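Local coordinates for putative membrane transport protein (Vibrio parahaemolyticus RIMD 2210633, PDB 3CK6), which probably takes up zinc ions across the inner membrane as a proton-coupled symporter of the CorA metal ion transporter family, working as a homopentamer, at residues Ile28-Leu39 against Phe103-Lys112; Tyr152-Leu160 against Ala176-Lys184. The protein carries 1 engineered substitution. All blocks are in the same frame, centred on the assembly; numbering follows the deposited sequence.

The two contacts come in series along the chain and lie on opposite sides of its centre, about 32 Å apart between centres and about 14 Å between nearest atoms, so neither touches the other. Contact 1 pairs neighbouring parallel strands, 32-37 and 106-111, inside the mixed sheet of the cytoplasmic domain. Contact 2 packs helix 134-161 against helix 173-199, beside the long helix 209-246. One therefore belongs to the alpha/beta part of the subunit and the other to its helical part. They also differ in their surroundings: no other chain touches the segments of contact 1, whereas helix 173-199 at contact 2 also packs on a second subunit of the funnel-shaped pentamer.

Contact 1 (Ile28-Leu39 against Phe103-Lys112)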
# COMPACT_ATOMS: atom_id res chain seq x y z
N ILE E 28 -35.91 20.53 -17.03
CA ILE E 28 -34.59 20.33 -17.64
C ILE E 28 -34.67 19.61 -19.01
O ILE E 28 -35.61 18.84 -19.28
CB ILE E 28 -33.57 19.65 -16.67
CG1 ILE E 28 -33.83 18.16 -16.55
CG2 ILE E 28 -33.57 20.34 -15.28
CD1 ILE E 28 -32.65 17.39 -16.01
N GLN E 29 -33.70 19.91 -19.87
CA GLN E 29 -33.67 19.36 -21.22
C GLN E 29 -32.29 18.77 -21.53
O GLN E 29 -31.28 19.31 -21.07
CB GLN E 29 -34.01 20.43 -22.26
CG GLN E 29 -35.24 21.29 -21.97
CD GLN E 29 -36.55 20.52 -22.02
OE1 GLN E 29 -37.56 20.96 -21.46
NE2 GLN E 29 -36.55 19.36 -22.66
N PRO E 30 -32.26 17.67 -22.28
CA PRO E 30 -30.99 17.07 -22.67
C PRO E 30 -30.12 18.06 -23.44
O PRO E 30 -30.65 18.86 -24.22
CB PRO E 30 -31.41 15.89 -23.56
CG PRO E 30 -32.80 15.57 -23.11
CD PRO E 30 -33.40 16.90 -22.81
N ASN E 31 -28.80 18.02 -23.21
CA ASN E 31 -27.83 18.93 -23.84
C ASN E 31 -27.80 20.37 -23.28
O ASN E 31 -27.09 21.22 -23.80
CB ASN E 31 -27.93 18.89 -25.37
CG ASN E 31 -27.60 17.53 -25.92
OD1 ASN E 31 -28.43 16.90 -26.57
ND2 ASN E 31 -26.40 17.04 -25.60
N HIS E 32 -28.54 20.62 -22.21
CA HIS E 32 -28.50 21.92 -21.55
C HIS E 32 -27.60 21.85 -20.33
O HIS E 32 -27.46 20.79 -19.69
CB HIS E 32 -29.90 22.36 -21.10
CG HIS E 32 -30.81 22.79 -22.22
ND1 HIS E 32 -30.92 22.10 -23.42
CD2 HIS E 32 -31.68 23.83 -22.31
CE1 HIS E 32 -31.81 22.71 -24.19
NE2 HIS E 32 -32.27 23.77 -23.55
N TRP E 33 -27.00 23.00 -20.01
CA TRP E 33 -26.22 23.19 -18.80
C TRP E 33 -26.94 24.21 -17.90
O TRP E 33 -27.33 25.28 -18.37
CB TRP E 33 -24.81 23.67 -19.12
CG TRP E 33 -23.98 24.02 -17.91
CD1 TRP E 33 -23.93 23.34 -16.71
CD2 TRP E 33 -23.06 25.11 -17.80
NE1 TRP E 33 -23.02 23.96 -15.87
CE2 TRP E 33 -22.47 25.03 -16.51
CE3 TRP E 33 -22.64 26.13 -18.67
CZ2 TRP E 33 -21.52 25.96 -16.05
CZ3 TRP E 33 -21.67 27.06 -18.22
CH2 TRP E 33 -21.12 26.96 -16.92
N TYR E 34 -27.13 23.83 -16.65
CA TYR E 34 -27.76 24.67 -15.64
C TYR E 34 -26.72 24.88 -14.54
O TYR E 34 -26.29 23.92 -13.89
CB TYR E 34 -29.00 23.98 -15.07
CG TYR E 34 -29.99 23.56 -16.14
CD1 TYR E 34 -31.04 24.41 -16.52
CD2 TYR E 34 -29.85 22.34 -16.80
CE1 TYR E 34 -31.93 24.05 -17.53
CE2 TYR E 34 -30.74 21.98 -17.81
CZ TYR E 34 -31.79 22.83 -18.16
OH TYR E 34 -32.65 22.47 -19.18
N HIS E 35 -26.29 26.12 -14.34
CA HIS E 35 -25.36 26.44 -13.26
C HIS E 35 -26.16 27.10 -12.14
O HIS E 35 -26.86 28.09 -12.41
CB HIS E 35 -24.27 27.39 -13.76
CG HIS E 35 -23.14 27.58 -12.81
ND1 HIS E 35 -22.46 26.52 -12.26
CD2 HIS E 35 -22.56 28.70 -12.33
CE1 HIS E 35 -21.50 26.98 -11.47
NE2 HIS E 35 -21.54 28.30 -11.50
N CYS E 36 -26.09 26.55 -10.93
CA CYS E 36 -27.01 26.93 -9.83
C CYS E 36 -26.34 27.25 -8.49
O CYS E 36 -25.24 26.78 -8.20
CB CYS E 36 -28.04 25.82 -9.57
SG CYS E 36 -28.86 25.24 -11.07
N GLU E 37 -27.05 28.05 -7.68
CA GLU E 37 -26.69 28.33 -6.29
C GLU E 37 -27.14 27.17 -5.40
O GLU E 37 -28.33 26.90 -5.26
CB GLU E 37 -27.32 29.64 -5.82
CG GLU E 37 -26.88 30.90 -6.60
CD GLU E 37 -25.52 31.46 -6.18
OE1 GLU E 37 -24.70 30.69 -5.62
OE2 GLU E 37 -25.28 32.67 -6.41
N ARG E 38 -26.18 26.46 -4.82
CA ARG E 38 -26.48 25.30 -4.01
C ARG E 38 -27.27 25.64 -2.73
O ARG E 38 -28.07 24.82 -2.27
CB ARG E 38 -25.19 24.55 -3.67
CG ARG E 38 -25.37 23.30 -2.82
CD ARG E 38 -24.19 22.34 -2.97
NE ARG E 38 -22.98 22.87 -2.32
CZ ARG E 38 -21.88 23.25 -2.97
NH1 ARG E 38 -20.86 23.71 -2.27
NH2 ARG E 38 -21.81 23.16 -4.31
N LEU E 39 -27.06 26.84 -2.18
CA LEU E 39 -27.69 27.23 -0.91
C LEU E 39 -29.02 27.95 -1.02
O LEU E 39 -29.60 28.34 -0.02
CB LEU E 39 -26.71 28.05 -0.05
CG LEU E 39 -25.44 27.31 0.41
CD1 LEU E 39 -24.57 28.22 1.27
CD2 LEU E 39 -25.77 26.02 1.15
N PHE E 103 -27.77 14.23 -15.56
CA PHE E 103 -29.09 13.72 -15.26
C PHE E 103 -29.99 13.94 -16.47
O PHE E 103 -30.10 15.05 -16.99
CB PHE E 103 -29.67 14.37 -13.99
CG PHE E 103 -31.03 13.81 -13.57
CD1 PHE E 103 -31.12 12.62 -12.84
CD2 PHE E 103 -32.20 14.47 -13.92
CE1 PHE E 103 -32.36 12.10 -12.46
CE2 PHE E 103 -33.45 13.97 -13.54
CZ PHE E 103 -33.53 12.78 -12.80
N GLN E 104 -30.60 12.86 -16.94
CA GLN E 104 -31.39 12.84 -18.19
C GLN E 104 -30.73 13.65 -19.31
O GLN E 104 -31.41 14.36 -20.05
CB GLN E 104 -32.82 13.35 -17.96
CG GLN E 104 -33.67 12.54 -17.00
CD GLN E 104 -34.96 13.25 -16.57
OE1 GLN E 104 -35.80 12.66 -15.90
NE2 GLN E 104 -35.12 14.52 -16.95
N GLY E 105 -29.40 13.57 -19.43
CA GLY E 105 -28.68 14.17 -20.55
C GLY E 105 -28.37 15.66 -20.36
O GLY E 105 -27.86 16.30 -21.28
N ALA E 106 -28.71 16.20 -19.20
CA ALA E 106 -28.37 17.59 -18.85
C ALA E 106 -27.27 17.61 -17.81
O ALA E 106 -27.16 16.70 -16.98
CB ALA E 106 -29.59 18.30 -18.29
N LEU E 107 -26.49 18.68 -17.83
CA LEU E 107 -25.45 18.91 -16.84
C LEU E 107 -25.94 19.99 -15.89
O LEU E 107 -26.20 21.10 -16.33
CB LEU E 107 -24.19 19.40 -17.53
CG LEU E 107 -22.81 18.75 -17.31
CD1 LEU E 107 -21.80 19.82 -16.83
CD2 LEU E 107 -22.82 17.48 -16.45
N ILE E 108 -26.07 19.64 -14.62
CA ILE E 108 -26.46 20.59 -13.57
C ILE E 108 -25.27 20.72 -12.62
O ILE E 108 -24.86 19.74 -12.00
CB ILE E 108 -27.68 20.09 -12.75
CG1 ILE E 108 -28.90 19.81 -13.64
CG2 ILE E 108 -28.04 21.09 -11.66
CD1 ILE E 108 -30.02 19.08 -12.85
N SER E 109 -24.71 21.92 -12.54
CA SER E 109 -23.64 22.18 -11.60
C SER E 109 -24.11 23.14 -10.52
O SER E 109 -24.92 24.04 -10.79
CB SER E 109 -22.38 22.71 -12.31
OG SER E 109 -22.65 23.93 -12.97
N THR E 110 -23.60 22.94 -9.30
CA THR E 110 -24.03 23.71 -8.15
C THR E 110 -22.80 24.27 -7.44
O THR E 110 -21.75 23.62 -7.41
CB THR E 110 -24.90 22.91 -7.12
OG1 THR E 110 -24.09 21.94 -6.43
CG2 THR E 110 -26.11 22.23 -7.77
N ARG E 111 -22.93 25.49 -6.94
CA ARG E 111 -21.83 26.15 -6.28
C ARG E 111 -22.30 26.82 -4.99
O ARG E 111 -23.49 27.10 -4.81
CB ARG E 111 -21.21 27.20 -7.23
CG ARG E 111 -22.14 28.40 -7.53
CD ARG E 111 -21.45 29.68 -7.19
NE ARG E 111 -22.29 30.88 -7.23
CZ ARG E 111 -22.18 31.83 -8.16
NH1 ARG E 111 -21.28 31.71 -9.13
NH2 ARG E 111 -22.97 32.90 -8.12
N LYS E 112 -21.36 27.09 -4.10
CA LYS E 112 -21.63 27.89 -2.91
C LYS E 112 -21.05 29.28 -3.15
O LYS E 112 -21.71 30.28 -2.94
CB LYS E 112 -21.00 27.25 -1.67
CG LYS E 112 -21.09 28.15 -0.39
CD LYS E 112 -20.97 27.31 0.87
CE LYS E 112 -19.53 27.21 1.36
NZ LYS E 112 -19.46 26.66 2.76
O HOH W 1 -33.64 16.28 -19.35
O HOH W 2 -25.17 29.00 -3.03
O HOH W 3 -23.06 31.95 -4.24
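Ser109 OG is gripped from strand 32-37 by two rings, those of Trp33 and His35. Trp33 NE1 donates to it at 2.9 Å, the hydroxyl lying in the indole plane, and His35 ND1 meets the same oxygen at 2.7 Å in a nearly straight bond (167°) at the imidazole edge. In both residues CG is placed opposite the backbone N, which brings the two ring nitrogens together on one hydroxyl, and His35 CB packs over one face of the indole. Farther along this side of the sheet, Arg111 holds Glu37 side-on in a salt bridge: NE reaches OE1 at 2.9 Å and NH2 reaches OE2, both from above the carboxylate plane, the two groups being turned 68° apart. Glu37 OE1 also accepts from a water that is shared with Arg111 O and Leu39 N.

The face that carries Tyr34, Cys36, Ile108 and Thr110 is mainly apolar. Ile28 CD1 meets the edge of the Phe103 ring at CD2, 3.6 Å away, while Tyr34 presents its edge to Ala106 CB. Arg38 NH2 makes a weak 3.3 Å bond to Thr110 OG1; its stronger partner is Ser97 O, and Thr110 OG1 also bonds with Arg99 O.

Beneath these side chains runs parallel strand pairing, with Tyr34 N bonded to Leu107 O and Ser109 N to Tyr34 O, each at 2.9 Å. At the start, Asn31 N reaches Gly105 O at 2.8 Å, linking the type II turn Gln29-His32 to the type I' hairpin turn Phe103-Ala106. The pair lies between strands 7-12 and 96-103, with helix 116-126 against Trp33 and His35, and helix 43-49 against Ile28, Cys36, Ile108 and Thr110.

Contact 2 (Tyr152-Leu160 against Ala176-Lys184); sequences YLDTIEETL and AQKALISIK
The helical segments 152-160 and 176-184 run roughly antiparallel, their axes 152° apart in direction and 10.8 Å apart at closest approach. They belong to helices 134-161 and 173-199, consecutive in the chain and joined as an antiparallel helical hairpin in the cytoplasmic domain of this CorA-family protein. The CA atoms come nearest at Ile156 and Ala176, 6.4 Å apart, and the layer between the helices is built from side chains, largely aliphatic.

Ile156 is central to it and uses two branches. Its CD1 reaches Ala179 CB at 4.1 Å, while CG2 turns to Leu180 CD2. That same leucine methyl is met by Leu153 CD2 at 4.0 Å, so Leu180 sits against two residues of the opposing helix. Near the chain connection Ala176 CB touches Leu160 CD1 at 3.8 Å, with Thr159 CG2 a little farther off. With mostly methyl groups meeting, the contact rests on van der Waals packing and burial of apolar surface.

Around this layer, helix 209-246 of the same chain supplies Tyr229 against Leu160 and Ile226 against Ile183, and Lys184 forms a salt bridge with Glu227. The far side of segment 176-184 faces the pentamer partner, where Ile181 packs on Gly231 and Ser182 on Phe228 of a second subunit.

The remaining corner is occupied by Tyr152, whose CG points directly away from the backbone N (chi1 177°), and the ring reaches across toward helix 173-199. Its CE2 lies 3.8 Å from Ile183 CD1, and Ala179 CB lies at the ring edge, close to its plane, 3.2 Å from Tyr152 OH.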
# COMPACT_ATOMS: atom_id res chain seq x y z
N TYR E 152 -2.10 28.36 -7.92
CA TYR E 152 -1.91 28.50 -6.48
C TYR E 152 -0.63 27.80 -6.01
O TYR E 152 0.14 28.36 -5.22
CB TYR E 152 -3.13 28.02 -5.70
CG TYR E 152 -2.96 28.07 -4.20
CD1 TYR E 152 -2.85 29.28 -3.52
CD2 TYR E 152 -2.92 26.89 -3.45
CE1 TYR E 152 -2.69 29.31 -2.14
CE2 TYR E 152 -2.77 26.92 -2.07
CZ TYR E 152 -2.66 28.12 -1.43
OH TYR E 152 -2.51 28.13 -0.05
N LEU E 153 -0.42 26.57 -6.48
CA LEU E 153 0.78 25.83 -6.12
C LEU E 153 2.06 26.58 -6.46
O LEU E 153 3.04 26.47 -5.73
CB LEU E 153 0.79 24.42 -6.72
CG LEU E 153 -0.10 23.42 -5.98
CD1 LEU E 153 -0.17 22.07 -6.72
CD2 LEU E 153 0.31 23.25 -4.50
N ASP E 154 2.04 27.35 -7.54
CA ASP E 154 3.14 28.24 -7.93
C ASP E 154 3.47 29.25 -6.84
O ASP E 154 4.62 29.56 -6.65
CB ASP E 154 2.83 29.00 -9.22
CG ASP E 154 2.94 28.14 -10.47
OD1 ASP E 154 3.59 27.07 -10.41
OD2 ASP E 154 2.38 28.55 -11.52
N THR E 155 2.44 29.77 -6.15
CA THR E 155 2.64 30.74 -5.07
C THR E 155 3.31 30.05 -3.89
O THR E 155 4.08 30.67 -3.16
CB THR E 155 1.32 31.41 -4.61
OG1 THR E 155 0.52 30.47 -3.87
CG2 THR E 155 0.53 31.94 -5.78
N ILE E 156 3.00 28.77 -3.70
CA ILE E 156 3.62 28.00 -2.62
C ILE E 156 5.08 27.71 -2.97
O ILE E 156 5.98 27.87 -2.14
CB ILE E 156 2.82 26.71 -2.28
CG1 ILE E 156 1.49 27.10 -1.61
CG2 ILE E 156 3.65 25.77 -1.38
CD1 ILE E 156 0.45 25.98 -1.53
N GLU E 157 5.31 27.34 -4.23
CA GLU E 157 6.67 27.16 -4.74
C GLU E 157 7.55 28.40 -4.49
O GLU E 157 8.69 28.27 -4.06
CB GLU E 157 6.64 26.78 -6.22
CG GLU E 157 8.04 26.68 -6.83
CD GLU E 157 8.01 26.24 -8.27
OE1 GLU E 157 8.91 25.47 -8.66
OE2 GLU E 157 7.07 26.65 -9.01
N GLU E 158 7.00 29.59 -4.75
CA GLU E 158 7.68 30.88 -4.47
C GLU E 158 8.15 31.00 -3.03
O GLU E 158 9.27 31.45 -2.76
CB GLU E 158 6.74 32.06 -4.74
CG GLU E 158 6.43 32.35 -6.20
CD GLU E 158 6.36 33.85 -6.47
OE1 GLU E 158 6.89 34.63 -5.64
OE2 GLU E 158 5.78 34.24 -7.51
N THR E 159 7.26 30.65 -2.11
CA THR E 159 7.55 30.65 -0.68
C THR E 159 8.73 29.71 -0.42
O THR E 159 9.71 30.11 0.23
CB THR E 159 6.30 30.24 0.14
OG1 THR E 159 5.28 31.22 -0.06
CG2 THR E 159 6.60 30.15 1.64
N LEU E 160 8.63 28.50 -0.95
CA LEU E 160 9.62 27.43 -0.76
C LEU E 160 11.01 27.79 -1.30
O LEU E 160 12.01 27.68 -0.58
CB LEU E 160 9.12 26.10 -1.36
CG LEU E 160 8.32 25.13 -0.48
CD1 LEU E 160 7.30 25.83 0.41
CD2 LEU E 160 7.64 24.04 -1.31
N ALA E 176 3.15 27.35 4.82
CA ALA E 176 3.14 26.59 3.56
C ALA E 176 2.63 25.17 3.75
O ALA E 176 1.81 24.69 2.97
CB ALA E 176 4.52 26.58 2.94
N GLN E 177 3.09 24.51 4.80
CA GLN E 177 2.67 23.15 5.08
C GLN E 177 1.19 23.05 5.43
O GLN E 177 0.52 22.09 5.02
CB GLN E 177 3.50 22.52 6.20
CG GLN E 177 3.85 21.05 5.89
CD GLN E 177 3.56 20.12 7.05
OE1 GLN E 177 3.02 19.01 6.86
NE2 GLN E 177 3.90 20.56 8.26
N LYS E 178 0.69 24.02 6.21
CA LYS E 178 -0.74 24.10 6.50
C LYS E 178 -1.54 24.21 5.20
O LYS E 178 -2.57 23.55 5.04
CB LYS E 178 -1.06 25.29 7.42
CG LYS E 178 -2.58 25.59 7.58
CD LYS E 178 -3.39 24.43 8.21
CE LYS E 178 -3.38 24.48 9.74
NZ LYS E 178 -4.20 25.59 10.32
N ALA E 179 -1.06 25.05 4.29
CA ALA E 179 -1.71 25.22 3.00
C ALA E 179 -1.71 23.92 2.21
O ALA E 179 -2.74 23.52 1.67
CB ALA E 179 -1.04 26.34 2.22
N LEU E 180 -0.56 23.24 2.19
CA LEU E 180 -0.39 21.99 1.45
C LEU E 180 -1.24 20.86 2.00
O LEU E 180 -1.92 20.21 1.22
CB LEU E 180 1.09 21.56 1.38
CG LEU E 180 2.03 22.41 0.52
CD1 LEU E 180 3.49 22.21 0.96
CD2 LEU E 180 1.85 22.06 -0.96
N ILE E 181 -1.26 20.63 3.32
CA ILE E 181 -2.12 19.54 3.84
C ILE E 181 -3.62 19.82 3.65
O ILE E 181 -4.39 18.87 3.38
CB ILE E 181 -1.80 19.06 5.27
CG1 ILE E 181 -2.14 20.13 6.31
CG2 ILE E 181 -0.33 18.56 5.34
CD1 ILE E 181 -2.23 19.63 7.79
N SER E 182 -4.01 21.09 3.74
CA SER E 182 -5.39 21.51 3.45
C SER E 182 -5.79 21.18 2.01
O SER E 182 -6.89 20.67 1.79
CB SER E 182 -5.60 23.00 3.74
OG SER E 182 -5.30 23.32 5.10
N ILE E 183 -4.90 21.46 1.04
CA ILE E 183 -5.11 21.13 -0.39
C ILE E 183 -5.14 19.63 -0.60
O ILE E 183 -6.00 19.09 -1.35
CB ILE E 183 -3.95 21.68 -1.34
CG1 ILE E 183 -3.79 23.20 -1.27
CG2 ILE E 183 -4.16 21.28 -2.79
CD1 ILE E 183 -5.06 24.01 -1.17
N LYS E 184 -4.17 18.95 0.02
CA LYS E 184 -3.98 17.51 -0.21
C LYS E 184 -5.22 16.72 0.21
O LYS E 184 -5.60 15.74 -0.44
CB LYS E 184 -2.76 16.99 0.54
CG LYS E 184 -2.64 15.47 0.51
CD LYS E 184 -1.38 15.03 1.27
CE LYS E 184 -1.29 13.50 1.33
NZ LYS E 184 0.07 13.08 1.76